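Acyl-homoserine-lactone synthase (Mesorhizobium sp. ORS 3359, PDB 6WNS) makes acyl-homoserine lactone quorum-sensing signals, most likely by transferring an acyl group from a coenzyme A thioester to S-adenosylmethionine before lactone closure. Local coordinates at residues I4-W9 with L130-S135; F124-L129 with L156-F161. All coordinates share one frame; numbering follows the deposited sequence.

Overall arrangement
Both contacts are made by helix 121-135, which packs on the seven-stranded mixed sheet of this acetyltransferase-like fold. In interaction 1 its last turns meet strand 4-7, one outermost strand of the sheet; in interaction 2 the preceding turns, 124-129, meet the link that leads into strand 160-162, the outermost strand at the other side. The centres of the two contacts lie about 13 Å apart, and they touch through Ile4, which packs on Val125 and Gly128, and through Leu130, which packs on Trp158. In chain order the segments alternate: 4-9, 124-129, 130-135, 156-161. One helix thus touches both the N-terminal edge strand and the connection into the edge strand at the other side.

Interaction 1: I4-W9 with L130-S135; sequences IHLVTW and LETAQS
Thr132 on the helix meets Leu6 and Ile4 of strand 4-7, and the contact is made mainly of methyl groups. Leu6 reaches the threonine with both branches: CD1 of Leu6 lies 3.8 Å from CG2 of Thr132, and CD2 of Leu6 stands at 4.1 Å from the same methyl, which therefore abuts the forked end of the leucine. CG of Leu6 is anti to its backbone N (chi1 169°), which carries the fork out toward the helix. Ile4, two residues earlier and on the same face of the strand, offers its CG2 methyl to the other branch of the threonine, with Ile4 CG2 at 4.0 Å from Thr132 OG1, a van der Waals contact of methyl with hydroxyl oxygen.

The polar interactions belong to the helix itself. With chi1 at -52°, Thr132 OG1 sits beside its own backbone N and hydrogen-bonds back to the carbonyl O of Gly128, one turn earlier; this satisfies the buried hydroxyl and leaves CG2 turned to the strand. Ser135 OG donates to Thr132 O at 2.6 Å, meeting the carbonyl at a C=O...donor angle of 125° and tilted from its plane.

Around this small buried patch, Val58 of strand 56-60 and Leu200 also touch Thr132, while the backbone of strand 4-7 pairs with strand 56-60 and with Ile199 and Ala201. Away from the sheet, Leu130 and Glu131 pack on Ile186 of helix 183-192, and Glu131 forms a salt bridge with Arg190, so helix 121-135 lies between the edge strand of the acetyltransferase-like sheet and that helix.

Interaction 2: F124-L129 with L156-F161; sequences FVLCGL and LGWTLF
The backbones of 124-129 and 156-161 stay well apart, 9.7 Å between CA of Leu126 and CA of Leu156, and Gly157, at positive phi just after helix 149-155, turns the chain toward strand 160-162. Side chains span the gap, and Leu126 is their meeting point. Its two methyls divide the work: CD1 of Leu126 touches CD2 of Leu156 at 3.9 Å, while CD2 of Leu126 approaches CH2 of Trp158 at 4.0 Å, a corner of the six-membered ring met obliquely. Leu126 runs at about a right angle to both partners. Its CG lies beside its own backbone N (chi1 -74°); CD1 is turned back toward the start of the helix and CD2 forward along it, so the two branches part, one to Leu156 and one to the indole. Trp158 reaches inward with the benzo end of its ring leading. Its NE1 hydrogen-bonds to Thr189 OG1 of helix 183-192, which gives the buried N-H a partner and helps fix the rotation of the ring.

Leu126 also packs on Trp103 and Phe106 of strand 100-108, in the middle of the acetyltransferase-like sheet, which the helix covers here. Trp158 touches Ile179 of strand 174-180 and Ala185 of helix 183-192, and Leu156 touches Tyr193. The contact therefore joins helix 121-135 to the connection between helix 149-155 and the edge strand 160-162, with helix 183-192 alongside.

Interaction 1: I4-W9 with L130-S135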
loop_
_atom_site.group_PDB
_atom_site.type_symbol
_atom_site.label_atom_id
_atom_site.label_comp_id
_atom_site.label_asym_id
_atom_site.label_seq_id
_atom_site.Cartn_x
_atom_site.Cartn_y
_atom_site.Cartn_z
ATOM N N ILE A 4 -5.240 -9.769 7.982
ATOM C CA ILE A 4 -4.121 -8.901 7.525
ATOM C C ILE A 4 -2.876 -9.307 8.316
ATOM O O ILE A 4 -2.928 -9.332 9.574
ATOM C CB ILE A 4 -4.512 -7.426 7.693
ATOM C CG1 ILE A 4 -5.750 -7.092 6.852
ATOM C CG2 ILE A 4 -3.347 -6.516 7.355
ATOM C CD1 ILE A 4 -5.502 -7.031 5.373
ATOM N N HIS A 5 -1.840 -9.721 7.617
ATOM C CA HIS A 5 -0.545 -10.129 8.199
ATOM C C HIS A 5 0.566 -9.135 7.850
ATOM O O HIS A 5 0.659 -8.669 6.681
ATOM C CB HIS A 5 -0.095 -11.467 7.645
ATOM C CG HIS A 5 -0.980 -12.586 8.003
ATOM N ND1 HIS A 5 -0.503 -13.701 8.651
ATOM C CD2 HIS A 5 -2.302 -12.777 7.803
ATOM C CE1 HIS A 5 -1.502 -14.516 8.903
ATOM N NE2 HIS A 5 -2.603 -13.982 8.359
ATOM N N LEU A 6 1.359 -8.823 8.858
ATOM C CA LEU A 6 2.435 -7.821 8.766
ATOM C C LEU A 6 3.736 -8.588 8.604
ATOM O O LEU A 6 4.159 -9.261 9.581
ATOM C CB LEU A 6 2.487 -6.978 10.031
ATOM C CG LEU A 6 3.728 -6.108 10.096
ATOM C CD1 LEU A 6 3.793 -5.175 8.865
ATOM C CD2 LEU A 6 3.739 -5.356 11.398
ATOM N N VAL A 7 4.314 -8.514 7.409
ATOM C CA VAL A 7 5.624 -9.177 7.131
ATOM C C VAL A 7 6.717 -8.134 7.090
ATOM O O VAL A 7 6.600 -7.117 6.346
ATOM C CB VAL A 7 5.588 -10.010 5.849
ATOM C CG1 VAL A 7 6.805 -10.870 5.776
ATOM C CG2 VAL A 7 4.330 -10.891 5.840
ATOM N N THR A 8 7.740 -8.380 7.893
ATOM C CA THR A 8 8.870 -7.454 8.067
ATOM C C THR A 8 10.172 -8.201 7.873
ATOM O O THR A 8 10.183 -9.425 7.772
ATOM C CB THR A 8 8.879 -6.837 9.465
ATOM O OG1 THR A 8 9.240 -7.833 10.438
ATOM C CG2 THR A 8 7.526 -6.223 9.721
ATOM N N TRP A 9 11.276 -7.477 7.938
ATOM C CA TRP A 9 12.583 -8.140 7.973
ATOM C C TRP A 9 12.605 -9.150 9.105
ATOM O O TRP A 9 13.170 -10.213 8.922
ATOM C CB TRP A 9 13.693 -7.100 8.169
ATOM C CG TRP A 9 15.056 -7.669 7.977
ATOM C CD1 TRP A 9 16.041 -7.877 8.899
ATOM C CD2 TRP A 9 15.577 -8.136 6.726
ATOM N NE1 TRP A 9 17.143 -8.416 8.290
ATOM C CE2 TRP A 9 16.895 -8.579 6.964
ATOM C CE3 TRP A 9 15.021 -8.257 5.450
ATOM C CZ2 TRP A 9 17.699 -9.092 5.944
ATOM C CZ3 TRP A 9 15.852 -8.705 4.448
ATOM C CH2 TRP A 9 17.137 -9.148 4.703
ATOM N N LEU A 130 -4.540 0.773 7.679
ATOM C CA LEU A 130 -4.677 1.817 8.739
ATOM C C LEU A 130 -4.413 1.192 10.102
ATOM O O LEU A 130 -3.730 1.822 10.926
ATOM C CB LEU A 130 -6.076 2.416 8.735
ATOM C CG LEU A 130 -6.446 3.163 7.465
ATOM C CD1 LEU A 130 -7.890 3.620 7.525
ATOM C CD2 LEU A 130 -5.494 4.326 7.246
ATOM N N GLU A 131 -4.931 -0.013 10.313
ATOM C CA GLU A 131 -4.789 -0.726 11.603
ATOM C C GLU A 131 -3.316 -1.077 11.839
ATOM O O GLU A 131 -2.828 -0.955 12.976
ATOM C CB GLU A 131 -5.722 -1.934 11.630
ATOM C CG GLU A 131 -7.145 -1.529 11.939
ATOM C CD GLU A 131 -8.099 -2.712 12.210
ATOM O OE1 GLU A 131 -9.185 -2.707 11.658
ATOM O OE2 GLU A 131 -7.770 -3.593 13.035
ATOM N N THR A 132 -2.616 -1.542 10.824
ATOM C CA THR A 132 -1.181 -1.879 10.950
ATOM C C THR A 132 -0.411 -0.595 11.232
ATOM O O THR A 132 0.455 -0.623 12.205
ATOM C CB THR A 132 -0.706 -2.624 9.718
ATOM O OG1 THR A 132 -1.634 -3.702 9.557
ATOM C CG2 THR A 132 0.723 -3.103 9.843
ATOM N N ALA A 133 -0.774 0.516 10.522
ATOM C CA ALA A 133 -0.001 1.765 10.706
ATOM C C ALA A 133 -0.233 2.275 12.147
ATOM O O ALA A 133 0.752 2.716 12.794
ATOM C CB ALA A 133 -0.392 2.777 9.663
ATOM N N GLN A 134 -1.478 2.155 12.626
ATOM C CA GLN A 134 -1.895 2.520 14.002
ATOM C C GLN A 134 -0.985 1.791 14.976
ATOM O O GLN A 134 -0.336 2.445 15.803
ATOM C CB GLN A 134 -3.334 2.075 14.270
ATOM C CG GLN A 134 -3.851 2.481 15.664
ATOM C CD GLN A 134 -4.835 3.704 15.605
ATOM O OE1 GLN A 134 -6.054 3.498 15.638
ATOM N NE2 GLN A 134 -4.239 4.956 15.761
ATOM N N SER A 135 -0.971 0.469 14.856
ATOM C CA SER A 135 -0.262 -0.442 15.776
ATOM C C SER A 135 1.220 -0.063 15.833
ATOM O O SER A 135 1.784 -0.278 16.876
ATOM C CB SER A 135 -0.452 -1.884 15.410
ATOM O OG SER A 135 0.329 -2.245 14.275
#

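Interaction 2: F124-L129 with L156-F161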
loop_
_atom_site.group_PDB
_atom_site.type_symbol
_atom_site.label_atom_id
_atom_site.label_comp_id
_atom_site.label_asym_id
_atom_site.label_seq_id
_atom_site.Cartn_x
_atom_site.Cartn_y
_atom_site.Cartn_z
ATOM N N PHE A 124 -10.819 -5.073 3.550
ATOM C CA PHE A 124 -9.918 -5.836 4.475
ATOM C C PHE A 124 -8.499 -5.283 4.348
ATOM O O PHE A 124 -7.826 -5.103 5.382
ATOM C CB PHE A 124 -9.872 -7.338 4.170
ATOM C CG PHE A 124 -10.907 -8.162 4.886
ATOM C CD1 PHE A 124 -10.573 -8.855 6.041
ATOM C CD2 PHE A 124 -12.189 -8.283 4.376
ATOM C CE1 PHE A 124 -11.520 -9.623 6.692
ATOM C CE2 PHE A 124 -13.135 -9.044 5.038
ATOM C CZ PHE A 124 -12.799 -9.709 6.197
ATOM N N VAL A 125 -8.051 -5.025 3.105
ATOM C CA VAL A 125 -6.695 -4.457 2.824
ATOM C C VAL A 125 -6.621 -2.993 3.276
ATOM O O VAL A 125 -5.645 -2.627 3.915
ATOM C CB VAL A 125 -6.341 -4.547 1.325
ATOM C CG1 VAL A 125 -4.981 -3.917 1.068
ATOM C CG2 VAL A 125 -6.405 -5.974 0.807
ATOM N N LEU A 126 -7.583 -2.160 2.880
ATOM C CA LEU A 126 -7.525 -0.718 3.228
ATOM C C LEU A 126 -7.633 -0.563 4.773
ATOM O O LEU A 126 -6.746 0.002 5.410
ATOM C CB LEU A 126 -8.665 -0.027 2.475
ATOM C CG LEU A 126 -8.480 0.160 0.965
ATOM C CD1 LEU A 126 -9.770 0.628 0.328
ATOM C CD2 LEU A 126 -7.396 1.197 0.690
ATOM N N CYS A 127 -8.658 -1.130 5.385
ATOM C CA CYS A 127 -8.781 -1.123 6.867
ATOM C C CYS A 127 -7.504 -1.681 7.531
ATOM O O CYS A 127 -7.085 -1.125 8.549
ATOM C CB CYS A 127 -9.995 -1.921 7.292
ATOM S SG CYS A 127 -10.514 -1.361 8.921
ATOM N N GLY A 128 -6.882 -2.715 6.944
ATOM C CA GLY A 128 -5.766 -3.459 7.557
ATOM C C GLY A 128 -4.512 -2.618 7.526
ATOM O O GLY A 128 -3.677 -2.712 8.471
ATOM N N LEU A 129 -4.407 -1.814 6.464
ATOM C CA LEU A 129 -3.312 -0.833 6.258
ATOM C C LEU A 129 -3.377 0.168 7.418
ATOM O O LEU A 129 -2.345 0.345 8.054
ATOM C CB LEU A 129 -3.440 -0.119 4.912
ATOM C CG LEU A 129 -2.278 0.825 4.591
ATOM C CD1 LEU A 129 -0.987 0.040 4.268
ATOM C CD2 LEU A 129 -2.633 1.792 3.462
ATOM N N LEU A 156 -14.804 6.975 2.384
ATOM C CA LEU A 156 -14.616 5.898 3.409
ATOM C C LEU A 156 -14.341 6.482 4.832
ATOM O O LEU A 156 -14.222 5.657 5.806
ATOM C CB LEU A 156 -13.470 4.981 2.968
ATOM C CG LEU A 156 -13.851 3.769 2.112
ATOM C CD1 LEU A 156 -14.555 4.195 0.844
ATOM C CD2 LEU A 156 -12.595 2.961 1.764
ATOM N N GLY A 157 -14.095 7.805 4.948
ATOM C CA GLY A 157 -13.833 8.523 6.214
ATOM C C GLY A 157 -12.441 9.140 6.280
ATOM O O GLY A 157 -12.132 9.758 7.303
ATOM N N TRP A 158 -11.625 9.047 5.233
ATOM C CA TRP A 158 -10.185 9.404 5.368
ATOM C C TRP A 158 -10.011 10.923 5.246
ATOM O O TRP A 158 -10.688 11.587 4.322
ATOM C CB TRP A 158 -9.307 8.666 4.357
ATOM C CG TRP A 158 -9.342 7.182 4.481
ATOM C CD1 TRP A 158 -10.351 6.402 4.962
ATOM C CD2 TRP A 158 -8.336 6.288 3.981
ATOM N NE1 TRP A 158 -10.020 5.084 4.826
ATOM C CE2 TRP A 158 -8.777 4.981 4.253
ATOM C CE3 TRP A 158 -7.078 6.469 3.407
ATOM C CZ2 TRP A 158 -8.010 3.862 3.943
ATOM C CZ3 TRP A 158 -6.333 5.363 3.056
ATOM C CH2 TRP A 158 -6.791 4.074 3.343
ATOM N N THR A 159 -9.182 11.472 6.180
ATOM C CA THR A 159 -8.823 12.906 6.099
ATOM C C THR A 159 -7.421 12.858 5.458
ATOM O O THR A 159 -6.542 11.986 5.901
ATOM C CB THR A 159 -9.092 13.644 7.434
ATOM O OG1 THR A 159 -7.833 13.787 8.087
ATOM C CG2 THR A 159 -10.068 12.947 8.373
ATOM N N LEU A 160 -7.268 13.569 4.335
ATOM C CA LEU A 160 -5.999 13.568 3.554
ATOM C C LEU A 160 -5.834 14.916 2.871
ATOM O O LEU A 160 -6.837 15.644 2.737
ATOM C CB LEU A 160 -6.018 12.463 2.503
ATOM C CG LEU A 160 -7.116 12.587 1.452
ATOM C CD1 LEU A 160 -6.715 13.451 0.267
ATOM C CD2 LEU A 160 -7.573 11.231 1.009
ATOM N N PHE A 161 -4.600 15.207 2.465
ATOM C CA PHE A 161 -4.173 16.521 1.936
ATOM C C PHE A 161 -3.433 16.215 0.637
ATOM O O PHE A 161 -2.461 15.426 0.658
ATOM C CB PHE A 161 -3.324 17.291 2.958
ATOM C CG PHE A 161 -4.062 18.136 3.967
ATOM C CD1 PHE A 161 -4.873 19.193 3.570
ATOM C CD2 PHE A 161 -3.838 17.959 5.325
ATOM C CE1 PHE A 161 -5.512 19.991 4.502
ATOM C CE2 PHE A 161 -4.460 18.764 6.258
ATOM C CZ PHE A 161 -5.293 19.785 5.847
#